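Local coordinates for uncharacterized protein (Anabaena variabilis, PDB 3OT2) that is of unknown function but is probably a nuclease, belonging to a putative restriction endonuclease family of the PD-(D/E)XK clan, at residues 55-58 with 62-65; 84-89 with 169-174. All coordinates share one frame; numbering follows the deposited sequence.

Contact 1: 55-58 with 62-65; sequences SVVK and IARA
Two backbone hydrogen bonds meet on V57 O, where helix 40-57 hands over to strand 63-67 after a short connection. I62 N donates to V57 O over 2.9 Å, almost in line with the carbonyl bond (C=O...N 171°). A63 N reaches the same V57 O over 3.3 Å in a longer but straight bond, standing 53° out of the carbonyl plane. Because the donors approach from different directions, a single oxygen can accept both successive amides.

The apolar part lies beside this fork. V57 CB sits 3.8 Å from A63 CB, and a chi1 of -65° sets V57 CG2 between its own N and C, and over the flat face of the A63 carbonyl, 3.3 Å from A63 O. I62 adds the flank of its CB beside V57 CB. A63 suits its place by its smallness, for its methyl is also met by V84 and F171; the branched V57 fills the helix side without a long chain.

The charged pair, exposed K58 and partly exposed R64, lies toward the solvent side. Their chains run alongside each other in the same direction, K58 CD 4.1 Å from R64 CD. K58 NZ and R64 NH2 stay 4.6 Å apart, and these like charges probably repel mildly. The chemistry implies a turn fixed by backbone bonds and a small apolar core, with no attraction between the two charges.

Contact 2: 84-89 with 169-174; sequences VFIWSR and PSFASE
OD2 of D107 is gripped twice from segment 84-89, by the backbone N of I86 in a hydrogen bond and by R89 NH1 in a salt bridge, and I86 is the residue whose methyl meets F171 of segment 169-174. The contact itself is wholly apolar. I86 CG2, anti to the carbonyl carbon, sits over one face of the F171 ring as a CH-pi contact, 3.8 Å from the centroid and 23° off the normal. This methyl is offset toward the rim, 3.5 Å from F171 CD2. V84 offers its own branch to the ring's edge, CG1 lying near the plane and 3.8 Å from F171 CE1. Two residues apart on the strand, V84 and I86 thus serve one ring, while F85 between them points away. The loop is shaped by its own backbone, A172 N bonding P169 O at 2.9 Å. With an alanine at F171, the I86 methyl would probably lose its aromatic face and a gap would open between loop and strand. The F171 side chain also meets W108 and V57, so the loop after strand 157-159 packs on strands 82-86 and 108-112 and helix 40-57, in a mixed central sheet consistent with the PD-(D/E)XK nuclease fold.

How the contacts relate
Contact 1 and contact 2 lie 7 Å apart between centres and both reach one sheet, through the antiparallel neighbours 63-67 and 82-86. Probable backbone hydrogen bonds tie them, from R64 N to F85 O and from W87 N to I62 O, each 2.9 Å. The I62 side chain also meets the F171 backbone, I62 CG2 lying 3.4 Å from F171 O, so segment 169-174 reaches the helix-to-strand turn as well as the strand. Along the sequence the two contacts follow one another without interleaving. None of the residues lining the 1,4-butanediol pocket belongs to either contact; a 1,2-ethanediol, probably from the crystallisation liquor, lies about 4 Å from the V56 side chain.

Contact 1: 55-58 with 62-65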
# COMPACT_ATOMS: atom_id res chain seq x y z
N SER A 55 12.14 -6.25 -24.51
CA SER A 55 13.44 -6.11 -25.18
C SER A 55 14.52 -6.92 -24.44
O SER A 55 15.42 -7.44 -25.07
CB SER A 55 13.85 -4.64 -25.29
OG SER A 55 14.26 -4.14 -24.03
N VAL A 56 14.36 -7.08 -23.11
CA VAL A 56 15.26 -7.81 -22.22
C VAL A 56 14.91 -9.32 -22.15
O VAL A 56 15.83 -10.14 -22.22
CB VAL A 56 15.28 -7.16 -20.80
CG1 VAL A 56 16.07 -8.01 -19.79
CG2 VAL A 56 15.85 -5.75 -20.86
N VAL A 57 13.63 -9.69 -22.03
CA VAL A 57 13.30 -11.11 -21.82
C VAL A 57 12.79 -11.90 -23.05
O VAL A 57 12.88 -13.13 -23.03
CB VAL A 57 12.29 -11.30 -20.65
CG1 VAL A 57 12.92 -10.88 -19.32
CG2 VAL A 57 10.95 -10.58 -20.91
N LYS A 58 12.22 -11.24 -24.07
CA LYS A 58 11.65 -11.97 -25.21
C LYS A 58 12.70 -12.54 -26.19
O LYS A 58 12.49 -13.68 -26.59
CB LYS A 58 10.64 -11.10 -25.98
CG LYS A 58 9.33 -11.82 -26.29
CD LYS A 58 8.31 -10.88 -26.93
CE LYS A 58 8.45 -10.90 -28.42
NZ LYS A 58 7.38 -10.12 -29.07
N ILE A 62 13.11 -16.01 -22.51
CA ILE A 62 13.20 -16.08 -21.04
C ILE A 62 11.77 -15.91 -20.47
O ILE A 62 11.31 -16.71 -19.64
CB ILE A 62 14.18 -15.00 -20.48
CG1 ILE A 62 15.62 -15.29 -20.94
CG2 ILE A 62 14.08 -14.92 -18.93
CD1 ILE A 62 16.57 -14.10 -20.90
N ALA A 63 11.08 -14.85 -20.92
CA ALA A 63 9.74 -14.52 -20.46
C ALA A 63 9.05 -13.64 -21.48
O ALA A 63 9.69 -13.23 -22.46
CB ALA A 63 9.80 -13.78 -19.11
N ARG A 64 7.78 -13.31 -21.24
CA ARG A 64 7.01 -12.41 -22.10
C ARG A 64 6.10 -11.54 -21.25
O ARG A 64 5.41 -12.05 -20.34
CB ARG A 64 6.21 -13.19 -23.15
CG ARG A 64 5.49 -12.27 -24.15
CD ARG A 64 5.08 -12.96 -25.42
NE ARG A 64 4.28 -12.05 -26.24
CZ ARG A 64 3.78 -12.34 -27.44
NH1 ARG A 64 4.01 -13.53 -27.99
NH2 ARG A 64 3.07 -11.45 -28.10
N ALA A 65 6.13 -10.21 -21.52
CA ALA A 65 5.29 -9.22 -20.88
C ALA A 65 4.07 -8.97 -21.77
O ALA A 65 4.21 -8.77 -22.97
CB ALA A 65 6.06 -7.92 -20.66

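Contact 2: 84-89 with 169-174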
# COMPACT_ATOMS: atom_id res chain seq x y z
N VAL A 84 3.78 -10.46 -16.55
CA VAL A 84 5.00 -11.04 -17.10
C VAL A 84 5.05 -12.52 -16.68
O VAL A 84 4.93 -12.84 -15.50
CB VAL A 84 6.30 -10.27 -16.72
CG1 VAL A 84 7.48 -10.74 -17.57
CG2 VAL A 84 6.13 -8.75 -16.88
N PHE A 85 5.20 -13.41 -17.67
CA PHE A 85 5.27 -14.86 -17.42
C PHE A 85 6.55 -15.42 -17.95
O PHE A 85 6.89 -15.13 -19.10
CB PHE A 85 4.09 -15.59 -18.13
CG PHE A 85 2.73 -15.37 -17.52
CD1 PHE A 85 1.97 -14.27 -17.88
CD2 PHE A 85 2.21 -16.27 -16.60
CE1 PHE A 85 0.71 -14.07 -17.31
CE2 PHE A 85 0.94 -16.08 -16.05
CZ PHE A 85 0.20 -14.98 -16.41
N ILE A 86 7.24 -16.28 -17.17
CA ILE A 86 8.44 -16.98 -17.62
C ILE A 86 7.97 -17.96 -18.71
O ILE A 86 6.78 -18.34 -18.72
CB ILE A 86 9.26 -17.64 -16.47
CG1 ILE A 86 8.51 -18.85 -15.84
CG2 ILE A 86 9.68 -16.57 -15.43
CD1 ILE A 86 9.29 -19.66 -14.75
N TRP A 87 8.87 -18.31 -19.66
CA TRP A 87 8.49 -19.09 -20.83
C TRP A 87 7.80 -20.40 -20.49
O TRP A 87 6.77 -20.67 -21.10
CB TRP A 87 9.70 -19.37 -21.73
CG TRP A 87 9.37 -19.27 -23.19
CD1 TRP A 87 9.12 -20.30 -24.05
CD2 TRP A 87 9.18 -18.06 -23.95
NE1 TRP A 87 8.81 -19.81 -25.29
CE2 TRP A 87 8.84 -18.43 -25.26
CE3 TRP A 87 9.24 -16.69 -23.64
CZ2 TRP A 87 8.61 -17.49 -26.28
CZ3 TRP A 87 9.02 -15.76 -24.64
CH2 TRP A 87 8.73 -16.16 -25.95
N SER A 88 8.32 -21.18 -19.51
CA SER A 88 7.76 -22.49 -19.12
C SER A 88 6.33 -22.39 -18.56
O SER A 88 5.62 -23.39 -18.55
CB SER A 88 8.66 -23.16 -18.09
OG SER A 88 8.74 -22.40 -16.89
N ARG A 89 5.91 -21.20 -18.09
CA ARG A 89 4.58 -21.00 -17.49
C ARG A 89 3.56 -20.39 -18.47
O ARG A 89 2.40 -20.30 -18.11
CB ARG A 89 4.69 -20.12 -16.22
CG ARG A 89 5.33 -20.89 -15.06
CD ARG A 89 5.31 -20.07 -13.79
NE ARG A 89 4.01 -20.11 -13.12
CZ ARG A 89 3.19 -19.08 -13.01
NH1 ARG A 89 3.51 -17.91 -13.54
NH2 ARG A 89 2.04 -19.21 -12.37
N PRO A 169 12.59 -9.23 -10.98
CA PRO A 169 12.79 -10.67 -10.68
C PRO A 169 14.09 -11.16 -11.31
O PRO A 169 14.57 -10.54 -12.27
CB PRO A 169 11.56 -11.34 -11.31
CG PRO A 169 10.62 -10.25 -11.63
CD PRO A 169 11.42 -9.01 -11.85
N SER A 170 14.69 -12.21 -10.75
CA SER A 170 16.00 -12.66 -11.23
C SER A 170 15.97 -13.07 -12.74
O SER A 170 16.97 -12.83 -13.42
CB SER A 170 16.57 -13.78 -10.36
OG SER A 170 15.70 -14.90 -10.35
N PHE A 171 14.83 -13.56 -13.28
CA PHE A 171 14.80 -13.89 -14.71
C PHE A 171 14.99 -12.61 -15.57
O PHE A 171 15.43 -12.73 -16.71
CB PHE A 171 13.50 -14.62 -15.12
CG PHE A 171 12.23 -13.79 -15.03
CD1 PHE A 171 11.86 -12.93 -16.07
CD2 PHE A 171 11.37 -13.91 -13.93
CE1 PHE A 171 10.66 -12.21 -16.01
CE2 PHE A 171 10.15 -13.22 -13.89
CZ PHE A 171 9.81 -12.36 -14.92
N ALA A 172 14.64 -11.42 -15.03
CA ALA A 172 14.78 -10.16 -15.75
C ALA A 172 15.97 -9.31 -15.24
O ALA A 172 16.03 -8.11 -15.52
CB ALA A 172 13.47 -9.36 -15.62
N SER A 173 16.93 -9.93 -14.53
CA SER A 173 18.07 -9.25 -13.89
C SER A 173 18.92 -8.38 -14.84
O SER A 173 19.62 -7.49 -14.35
CB SER A 173 18.98 -10.24 -13.17
OG SER A 173 19.66 -11.06 -14.10
N GLU A 174 18.87 -8.61 -16.17
CA GLU A 174 19.61 -7.76 -17.13
C GLU A 174 18.95 -6.37 -17.27
O GLU A 174 19.59 -5.45 -17.80
CB GLU A 174 19.71 -8.43 -18.50
CG GLU A 174 20.66 -9.62 -18.48
CD GLU A 174 22.07 -9.26 -18.04
OE1 GLU A 174 22.69 -8.39 -18.68
OE2 GLU A 174 22.52 -9.79 -17.00